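Local coordinates for protein alkaline phosphatase (Antarctic bacterium, PDB 2W5V) that probably hydrolyses phosphate monoesters through a phosphoserine intermediate, with zinc and magnesium ions as cofactors, at residues Ser48-Thr53 and Ser272-Phe277; Ser256-Gly261 and Ser268-Glu273; Gly306-Ala311 and Gly329-Thr334. The protein carries 1 engineered substitution. All coordinates share one frame; numbering follows the deposited sequence.

Interaction 1: Ser48-Thr53 and Ser272-Phe277; sequences SQISST and SEINDF
Ile274 lays its branched side chain against segment 48-53, overlapping atoms of Gln49, Ile50, Ser52 and Thr53. This is helix-on-helix packing in the alkaline phosphatase fold, a mixed sheet flanked by helices. The axes of the two short helical pieces approach to 9.5 Å and cross steeply, at -76°, consistent with a small patch (203 Å² buried in all) centred on Ile274. Because CG1 stands anti to its backbone N (chi1 -168°) and the chain stays extended, the tip reaches forward and CD1 of Ile274 rests 3.4 Å from Gln49 O. That carbonyl is already occupied on its own side of the contact: Ser52 OG donates to Gln49 O at 2.7 Å, in the carbonyl plane, beside a bond from Ser52 N. The other branch, CG2 of Ile274, sits 3.7 Å from Ser52 OG and 4.0 Å from Thr53 CG2, the threonine side chain crossing the isoleucine at about a right angle. Thr53 OG1 donates to Ile50 O at 2.9 Å with a C=O...donor angle of 170°, an orientation in which CG2 of Thr53 faces helix 267-291. Beyond the patch, Gln49 NE2 is bonded to Glu303, and Ser51 OG is bonded to Leu341 N and Thr340 OG1 of the second subunit. The amide of Asn275 is held by ND2, which bonds to Phe56 O, whereas its buried OD1 has no polar partner in the model and meets the methyl CG2 of Thr53 at 3.5 Å.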
loop_
_atom_site.group_PDB
_atom_site.type_symbol
_atom_site.label_atom_id
_atom_site.label_comp_id
_atom_site.label_asym_id
_atom_site.label_seq_id
_atom_site.Cartn_x
_atom_site.Cartn_y
_atom_site.Cartn_z
ATOM N N SER B 48 -5.390 -3.084 -2.417
ATOM C CA SER B 48 -6.256 -4.270 -2.335
ATOM C C SER B 48 -6.458 -4.907 -3.715
ATOM O O SER B 48 -6.408 -6.131 -3.859
ATOM C CB SER B 48 -7.603 -3.921 -1.708
ATOM O OG SER B 48 -7.478 -3.658 -0.315
ATOM N N GLN B 49 -6.667 -4.077 -4.731
ATOM C CA GLN B 49 -6.811 -4.577 -6.096
ATOM C C GLN B 49 -5.533 -5.264 -6.550
ATOM O O GLN B 49 -5.569 -6.354 -7.119
ATOM C CB GLN B 49 -7.134 -3.439 -7.067
ATOM C CG GLN B 49 -8.580 -2.967 -7.054
ATOM C CD GLN B 49 -8.854 -1.951 -5.967
ATOM O OE1 GLN B 49 -8.036 -1.745 -5.072
ATOM N NE2 GLN B 49 -10.013 -1.310 -6.038
ATOM N N ILE B 50 -4.401 -4.612 -6.303
ATOM C CA ILE B 50 -3.102 -5.183 -6.631
ATOM C C ILE B 50 -2.933 -6.529 -5.940
ATOM O O ILE B 50 -2.447 -7.494 -6.536
ATOM C CB ILE B 50 -1.950 -4.237 -6.194
ATOM C CG1 ILE B 50 -1.941 -2.954 -7.048
ATOM C CG2 ILE B 50 -0.607 -4.949 -6.257
ATOM C CD1 ILE B 50 -1.117 -1.829 -6.417
ATOM N N SER B 51 -3.342 -6.589 -4.677
ATOM C CA SER B 51 -3.214 -7.814 -3.892
ATOM C C SER B 51 -3.953 -9.017 -4.492
ATOM O O SER B 51 -3.534 -10.168 -4.315
ATOM C CB SER B 51 -3.702 -7.567 -2.470
ATOM O OG SER B 51 -2.862 -6.629 -1.830
ATOM N N SER B 52 -5.041 -8.764 -5.212
ATOM C CA SER B 52 -5.812 -9.866 -5.781
ATOM C C SER B 52 -4.978 -10.729 -6.728
ATOM O O SER B 52 -5.234 -11.919 -6.855
ATOM C CB SER B 52 -7.104 -9.370 -6.461
ATOM O OG SER B 52 -6.833 -8.644 -7.645
ATOM N N THR B 53 -3.974 -10.144 -7.381
ATOM C CA THR B 53 -3.125 -10.924 -8.284
ATOM C C THR B 53 -2.312 -11.986 -7.543
ATOM O O THR B 53 -1.815 -12.932 -8.156
ATOM C CB THR B 53 -2.165 -10.041 -9.114
ATOM O OG1 THR B 53 -1.198 -9.414 -8.253
ATOM C CG2 THR B 53 -2.935 -8.960 -9.854
ATOM N N SER B 272 -9.968 -9.970 -13.585
ATOM C CA SER B 272 -9.450 -10.327 -14.902
ATOM C C SER B 272 -8.728 -9.137 -15.537
ATOM O O SER B 272 -7.728 -9.311 -16.242
ATOM C CB SER B 272 -10.555 -10.865 -15.827
ATOM O OG SER B 272 -11.618 -9.942 -15.972
ATOM N N GLU B 273 -9.221 -7.928 -15.282
ATOM C CA GLU B 273 -8.595 -6.750 -15.877
ATOM C C GLU B 273 -7.227 -6.466 -15.244
ATOM O O GLU B 273 -6.272 -6.125 -15.942
ATOM C CB GLU B 273 -9.507 -5.522 -15.789
ATOM C CG GLU B 273 -10.833 -5.639 -16.572
ATOM C CD GLU B 273 -10.644 -5.817 -18.081
ATOM O OE1 GLU B 273 -9.757 -5.160 -18.662
ATOM O OE2 GLU B 273 -11.397 -6.605 -18.696
ATOM N N ILE B 274 -7.117 -6.607 -13.930
ATOM C CA ILE B 274 -5.830 -6.314 -13.305
ATOM C C ILE B 274 -4.829 -7.443 -13.550
ATOM O O ILE B 274 -3.628 -7.203 -13.617
ATOM C CB ILE B 274 -5.934 -5.950 -11.810
ATOM C CG1 ILE B 274 -4.600 -5.364 -11.330
ATOM C CG2 ILE B 274 -6.329 -7.152 -10.987
ATOM C CD1 ILE B 274 -4.645 -4.769 -9.942
ATOM N N ASN B 275 -5.323 -8.670 -13.698
ATOM C CA ASN B 275 -4.458 -9.770 -14.113
ATOM C C ASN B 275 -3.818 -9.487 -15.476
ATOM O O ASN B 275 -2.636 -9.769 -15.687
ATOM C CB ASN B 275 -5.222 -11.098 -14.143
ATOM C CG ASN B 275 -5.334 -11.741 -12.764
ATOM O OD1 ASN B 275 -4.752 -11.260 -11.789
ATOM N ND2 ASN B 275 -6.079 -12.837 -12.680
ATOM N N ASP B 276 -4.609 -8.938 -16.397
ATOM C CA ASP B 276 -4.111 -8.539 -17.716
ATOM C C ASP B 276 -3.065 -7.426 -17.585
ATOM O O ASP B 276 -2.019 -7.456 -18.242
ATOM C CB ASP B 276 -5.272 -8.073 -18.606
ATOM C CG ASP B 276 -4.806 -7.569 -19.959
ATOM O OD1 ASP B 276 -4.188 -8.357 -20.706
ATOM O OD2 ASP B 276 -5.057 -6.382 -20.273
ATOM N N PHE B 277 -3.350 -6.447 -16.730
ATOM C CA PHE B 277 -2.417 -5.354 -16.462
ATOM C C PHE B 277 -1.073 -5.884 -15.949
ATOM O O PHE B 277 -0.012 -5.444 -16.393
ATOM C CB PHE B 277 -3.021 -4.367 -15.455
ATOM C CG PHE B 277 -2.132 -3.192 -15.150
ATOM C CD1 PHE B 277 -2.008 -2.140 -16.061
ATOM C CD2 PHE B 277 -1.425 -3.131 -13.956
ATOM C CE1 PHE B 277 -1.182 -1.048 -15.783
ATOM C CE2 PHE B 277 -0.598 -2.044 -13.661
ATOM C CZ PHE B 277 -0.477 -0.996 -14.585
#

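Interaction 2: Ser256-Gly261 and Ser268-Glu273; sequences SQIDWG and SYLISE. With ZN (zinc ion), chain G; MG (magnesium ion), chain J.
Tyr269 lies over the backbone of Gly261 and ends at the side chain of Gln257. Its CB is 4.1 Å from Gly261 CA. Tyr269 CD2 comes to 3.4 Å from the same CA, and one face of the ring covers Gly261 N and Gln257 O. Lacking a side chain, Gly261 sets this CA against the backbone, 4.0 Å from Leu270 N. CE2 continues past the backbone of Trp260, and OH of Tyr269 arrives at the edge of the indole, 3.4 Å from Trp260 CE3. There the hydroxyl donates to Gln257 OE1 at 2.7 Å, tilted 24° from the carbonyl plane, with amide and phenol planes 84° apart. The amide is fixed at its other end, because Gln257 NE2 bonds to Met220 O and Thr130 O. Nearby, water 1 accepts from Gln257 N and donates to Glu273 OE1, a carboxylate that also pairs with Arg227. Ile258 packs on Leu270, and its CG1 lies 3.9 Å from Glu273 CB. Helix 258-263 carries Asp259, whose OD1 and OD2 both bind zinc, while Ser268 OG takes a separate magnesium at 2.5 Å together with Asn266. Asp259, His263 and His337 gathered round one zinc ion are the hallmark of the alkaline phosphatase metal centre.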
loop_
_atom_site.group_PDB
_atom_site.type_symbol
_atom_site.label_atom_id
_atom_site.label_comp_id
_atom_site.label_asym_id
_atom_site.label_seq_id
_atom_site.Cartn_x
_atom_site.Cartn_y
_atom_site.Cartn_z
ATOM N N SER B 256 -7.089 0.275 -18.415
ATOM C CA SER B 256 -8.161 1.250 -18.226
ATOM C C SER B 256 -9.381 0.719 -17.471
ATOM O O SER B 256 -10.075 1.481 -16.780
ATOM C CB SER B 256 -8.626 1.771 -19.592
ATOM O OG SER B 256 -7.529 2.183 -20.396
ATOM N N GLN B 257 -9.661 -0.572 -17.615
ATOM C CA GLN B 257 -10.966 -1.088 -17.205
ATOM C C GLN B 257 -11.014 -1.673 -15.801
ATOM O O GLN B 257 -12.071 -2.123 -15.346
ATOM C CB GLN B 257 -11.513 -2.080 -18.235
ATOM C CG GLN B 257 -11.656 -1.466 -19.620
ATOM C CD GLN B 257 -12.436 -2.336 -20.576
ATOM O OE1 GLN B 257 -13.294 -3.118 -20.164
ATOM N NE2 GLN B 257 -12.143 -2.207 -21.863
ATOM N N ILE B 258 -9.880 -1.657 -15.106
ATOM C CA ILE B 258 -9.875 -2.050 -13.710
ATOM C C ILE B 258 -10.862 -1.161 -12.949
ATOM O O ILE B 258 -11.612 -1.623 -12.082
ATOM C CB ILE B 258 -8.469 -1.926 -13.101
ATOM C CG1 ILE B 258 -7.493 -2.854 -13.842
ATOM C CG2 ILE B 258 -8.512 -2.257 -11.612
ATOM C CD1 ILE B 258 -6.019 -2.456 -13.704
ATOM N N ASP B 259 -10.867 0.117 -13.298
ATOM C CA ASP B 259 -11.762 1.103 -12.694
ATOM C C ASP B 259 -13.236 0.718 -12.894
ATOM O O ASP B 259 -14.057 0.840 -11.987
ATOM C CB ASP B 259 -11.469 2.472 -13.324
ATOM C CG ASP B 259 -12.351 3.583 -12.773
ATOM O OD1 ASP B 259 -12.379 3.783 -11.548
ATOM O OD2 ASP B 259 -13.007 4.270 -13.574
ATOM N N TRP B 260 -13.564 0.234 -14.085
ATOM C CA TRP B 260 -14.950 -0.084 -14.411
ATOM C C TRP B 260 -15.461 -1.297 -13.628
ATOM O O TRP B 260 -16.613 -1.325 -13.201
ATOM C CB TRP B 260 -15.112 -0.278 -15.922
ATOM C CG TRP B 260 -14.547 0.880 -16.721
ATOM C CD1 TRP B 260 -14.090 2.072 -16.226
ATOM C CD2 TRP B 260 -14.410 0.963 -18.147
ATOM N NE1 TRP B 260 -13.661 2.882 -17.254
ATOM C CE2 TRP B 260 -13.846 2.226 -18.442
ATOM C CE3 TRP B 260 -14.704 0.090 -19.203
ATOM C CZ2 TRP B 260 -13.570 2.638 -19.749
ATOM C CZ3 TRP B 260 -14.431 0.502 -20.502
ATOM C CH2 TRP B 260 -13.870 1.767 -20.763
ATOM N N GLY B 261 -14.599 -2.286 -13.428
ATOM C CA GLY B 261 -14.919 -3.404 -12.559
ATOM C C GLY B 261 -15.214 -2.924 -11.148
ATOM O O GLY B 261 -16.148 -3.407 -10.503
ATOM N N SER B 268 -15.062 -10.421 -10.634
ATOM C CA SER B 268 -14.386 -11.153 -11.699
ATOM C C SER B 268 -13.918 -10.208 -12.805
ATOM O O SER B 268 -12.863 -10.415 -13.398
ATOM C CB SER B 268 -15.251 -12.280 -12.271
ATOM O OG SER B 268 -16.356 -11.778 -12.993
ATOM N N TYR B 269 -14.707 -9.176 -13.072
ATOM C CA TYR B 269 -14.341 -8.158 -14.055
ATOM C C TYR B 269 -13.061 -7.463 -13.593
ATOM O O TYR B 269 -12.065 -7.399 -14.327
ATOM C CB TYR B 269 -15.495 -7.162 -14.184
ATOM C CG TYR B 269 -15.365 -6.085 -15.246
ATOM C CD1 TYR B 269 -14.397 -6.152 -16.246
ATOM C CD2 TYR B 269 -16.252 -5.012 -15.265
ATOM C CE1 TYR B 269 -14.304 -5.156 -17.223
ATOM C CE2 TYR B 269 -16.166 -4.018 -16.235
ATOM C CZ TYR B 269 -15.193 -4.099 -17.209
ATOM O OH TYR B 269 -15.119 -3.107 -18.165
ATOM N N LEU B 270 -13.087 -6.960 -12.360
ATOM C CA LEU B 270 -11.939 -6.276 -11.776
ATOM C C LEU B 270 -10.703 -7.168 -11.815
ATOM O O LEU B 270 -9.634 -6.757 -12.277
ATOM C CB LEU B 270 -12.247 -5.882 -10.331
ATOM C CG LEU B 270 -11.260 -4.974 -9.603
ATOM C CD1 LEU B 270 -11.985 -4.237 -8.483
ATOM C CD2 LEU B 270 -10.066 -5.772 -9.061
ATOM N N ILE B 271 -10.861 -8.399 -11.340
ATOM C CA ILE B 271 -9.744 -9.327 -11.241
ATOM C C ILE B 271 -9.129 -9.677 -12.599
ATOM O O ILE B 271 -7.903 -9.674 -12.756
ATOM C CB ILE B 271 -10.154 -10.608 -10.492
ATOM C CG1 ILE B 271 -10.344 -10.296 -9.008
ATOM C CG2 ILE B 271 -9.096 -11.682 -10.660
ATOM C CD1 ILE B 271 -10.955 -11.432 -8.219
ATOM N N SER B 272 -9.968 -9.970 -13.585
ATOM C CA SER B 272 -9.450 -10.327 -14.902
ATOM C C SER B 272 -8.728 -9.137 -15.537
ATOM O O SER B 272 -7.728 -9.311 -16.242
ATOM C CB SER B 272 -10.555 -10.865 -15.827
ATOM O OG SER B 272 -11.618 -9.942 -15.972
ATOM N N GLU B 273 -9.221 -7.928 -15.282
ATOM C CA GLU B 273 -8.595 -6.750 -15.877
ATOM C C GLU B 273 -7.227 -6.466 -15.244
ATOM O O GLU B 273 -6.272 -6.125 -15.942
ATOM C CB GLU B 273 -9.507 -5.522 -15.789
ATOM C CG GLU B 273 -10.833 -5.639 -16.572
ATOM C CD GLU B 273 -10.644 -5.817 -18.081
ATOM O OE1 GLU B 273 -9.757 -5.160 -18.662
ATOM O OE2 GLU B 273 -11.397 -6.605 -18.696
HETATM ZN ZN ZN G . -13.807 5.841 -12.131
HETATM MG MG MG J . -18.642 -11.056 -12.354
HETATM O O HOH W 1 -8.145 -2.906 -18.648
HETATM O O HOH W 2 -17.803 -11.387 -10.022
HETATM O O HOH W 3 -15.018 7.064 -14.049
HETATM O O HOH W 4 -18.787 -10.636 -14.749
HETATM O O HOH W 5 -19.247 -13.579 -12.315
HETATM O O HOH W 6 -20.947 -10.064 -11.983
#

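Interaction 3: Gly306-Ala311 and Gly329-Thr334; sequences GFTLAA and GPTFST
A single antiparallel beta bridge, the hydrogen-bonded pair Thr308 and Thr331, joins two loop segments at the base of the hairpin formed by strands 311-315 and 321-324. Thr308 N donates to Thr331 O at 2.9 Å, and the return bond, Thr331 N to Thr308 O, is 3.0 Å long and fairly straight at 162°. Leu309 is the centre of an inverse gamma turn, and past it Gly329 N reaches Ala310 O at 2.7 Å. Between these bonds Pro330, which has no N-H to offer, contributes a CA-H...O contact, its CA lying 3.2 Å from Thr308 O. Phe307 places its ring beside Pro330 and Phe332, carried there by a fully extended first torsion (chi1 180°): CE1 of Phe307 touches Pro330 CB at 3.6 Å, and the rim at CD1 meets Phe332 CE1 at the same distance. The planes of these two phenyl rings are inclined by 56°, neither stacked nor edge-to-face. Two waters tie the ends, one joining Gly306 O to Ser333 OG, the other Ala311 O to Gly329 O. Thr331 OG1 looks across the dimer interface, bonded to Ser333 OG of the second subunit. On the inner side, Phe307 packs on Ser48, Gln49 and Ser52 of helix 47-52 and joins Phe332 against Leu270 of helix 267-291, where Pro330 also rests on Ala267.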
loop_
_atom_site.group_PDB
_atom_site.type_symbol
_atom_site.label_atom_id
_atom_site.label_comp_id
_atom_site.label_asym_id
_atom_site.label_seq_id
_atom_site.Cartn_x
_atom_site.Cartn_y
_atom_site.Cartn_z
ATOM N N GLY B 306 -13.711 0.446 -2.994
ATOM C CA GLY B 306 -13.397 -0.070 -1.672
ATOM C C GLY B 306 -13.242 -1.582 -1.730
ATOM O O GLY B 306 -13.627 -2.291 -0.804
ATOM N N PHE B 307 -12.695 -2.069 -2.840
ATOM C CA PHE B 307 -12.441 -3.499 -3.036
ATOM C C PHE B 307 -11.678 -4.066 -1.835
ATOM O O PHE B 307 -10.683 -3.492 -1.383
ATOM C CB PHE B 307 -11.657 -3.695 -4.346
ATOM C CG PHE B 307 -11.315 -5.131 -4.677
ATOM C CD1 PHE B 307 -12.275 -6.000 -5.206
ATOM C CD2 PHE B 307 -10.018 -5.594 -4.517
ATOM C CE1 PHE B 307 -11.947 -7.306 -5.538
ATOM C CE2 PHE B 307 -9.678 -6.905 -4.837
ATOM C CZ PHE B 307 -10.643 -7.764 -5.354
ATOM N N THR B 308 -12.156 -5.194 -1.315
ATOM C CA THR B 308 -11.596 -5.778 -0.103
ATOM C C THR B 308 -11.512 -7.304 -0.217
ATOM O O THR B 308 -12.464 -7.956 -0.657
ATOM C CB THR B 308 -12.444 -5.378 1.107
ATOM O OG1 THR B 308 -12.411 -3.953 1.243
ATOM C CG2 THR B 308 -11.923 -6.018 2.382
ATOM N N LEU B 309 -10.365 -7.863 0.163
ATOM C CA LEU B 309 -10.159 -9.314 0.123
ATOM C C LEU B 309 -10.648 -9.945 1.435
ATOM O O LEU B 309 -9.866 -10.503 2.214
ATOM C CB LEU B 309 -8.683 -9.648 -0.139
ATOM C CG LEU B 309 -8.173 -9.174 -1.505
ATOM C CD1 LEU B 309 -6.687 -9.446 -1.661
ATOM C CD2 LEU B 309 -8.961 -9.847 -2.620
ATOM N N ALA B 310 -11.952 -9.842 1.662
ATOM C CA ALA B 310 -12.576 -10.313 2.893
ATOM C C ALA B 310 -12.628 -11.829 2.945
ATOM O O ALA B 310 -12.489 -12.507 1.921
ATOM C CB ALA B 310 -13.998 -9.736 3.027
ATOM N N ALA B 311 -12.842 -12.353 4.145
ATOM C CA ALA B 311 -13.064 -13.776 4.325
ATOM C C ALA B 311 -14.327 -14.203 3.596
ATOM O O ALA B 311 -15.339 -13.500 3.610
ATOM C CB ALA B 311 -13.192 -14.099 5.792
ATOM N N GLY B 329 -13.565 -13.974 -0.107
ATOM C CA GLY B 329 -14.736 -13.537 -0.852
ATOM C C GLY B 329 -14.712 -12.020 -0.999
ATOM O O GLY B 329 -15.047 -11.299 -0.059
ATOM N N PRO B 330 -14.299 -11.523 -2.177
ATOM C CA PRO B 330 -14.164 -10.073 -2.383
ATOM C C PRO B 330 -15.451 -9.307 -2.073
ATOM O O PRO B 330 -16.534 -9.766 -2.424
ATOM C CB PRO B 330 -13.816 -9.960 -3.871
ATOM C CG PRO B 330 -13.172 -11.262 -4.200
ATOM C CD PRO B 330 -13.894 -12.291 -3.366
ATOM N N THR B 331 -15.320 -8.171 -1.395
ATOM C CA THR B 331 -16.447 -7.294 -1.093
ATOM C C THR B 331 -16.126 -5.866 -1.540
ATOM O O THR B 331 -14.973 -5.539 -1.840
ATOM C CB THR B 331 -16.778 -7.277 0.422
ATOM O OG1 THR B 331 -15.617 -6.892 1.168
ATOM C CG2 THR B 331 -17.237 -8.651 0.893
ATOM N N PHE B 332 -17.154 -5.021 -1.580
ATOM C CA PHE B 332 -17.008 -3.625 -1.979
ATOM C C PHE B 332 -17.812 -2.780 -1.006
ATOM O O PHE B 332 -18.738 -3.278 -0.373
ATOM C CB PHE B 332 -17.605 -3.404 -3.372
ATOM C CG PHE B 332 -16.896 -4.126 -4.481
ATOM C CD1 PHE B 332 -15.875 -3.508 -5.182
ATOM C CD2 PHE B 332 -17.287 -5.401 -4.858
ATOM C CE1 PHE B 332 -15.238 -4.157 -6.218
ATOM C CE2 PHE B 332 -16.650 -6.058 -5.891
ATOM C CZ PHE B 332 -15.629 -5.428 -6.579
ATOM N N SER B 333 -17.500 -1.493 -0.914
ATOM C CA SER B 333 -18.243 -0.617 -0.016
ATOM C C SER B 333 -18.727 0.669 -0.675
ATOM O O SER B 333 -19.433 1.450 -0.049
ATOM C CB SER B 333 -17.398 -0.269 1.213
ATOM O OG SER B 333 -16.320 0.578 0.862
ATOM N N THR B 334 -18.336 0.908 -1.923
ATOM C CA THR B 334 -18.775 2.114 -2.618
ATOM C C THR B 334 -18.838 1.872 -4.126
ATOM O O THR B 334 -18.191 0.968 -4.652
ATOM C CB THR B 334 -17.881 3.353 -2.270
ATOM O OG1 THR B 334 -18.302 4.496 -3.029
ATOM C CG2 THR B 334 -16.413 3.076 -2.562
HETATM O O HOH W 7 -14.696 -1.804 1.609
HETATM O O HOH W 8 -16.916 -11.933 1.751
#

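Overall arrangement
From the N terminus, helix 47-52 comes first and waits 218 residues for its partner: interaction 1 closes that long loop, which takes in much of the central sheet, when helix 267-291 arrives. Just before this, interaction 2 closes a connection of only six residues between helix 258-263 and the start of helix 267-291; both contacts end on that helix and share Ser272 and Glu273. Interaction 3 follows in series, bringing together the two loops on either side of hairpin 311-315/321-324. All three meet in space: Gln49 CG packs on Leu270 CD2 at 3.8 Å, and Ser51 CB on Leu309 CD1 at 3.6 Å. Interactions 1 and 3 also touch the second subunit.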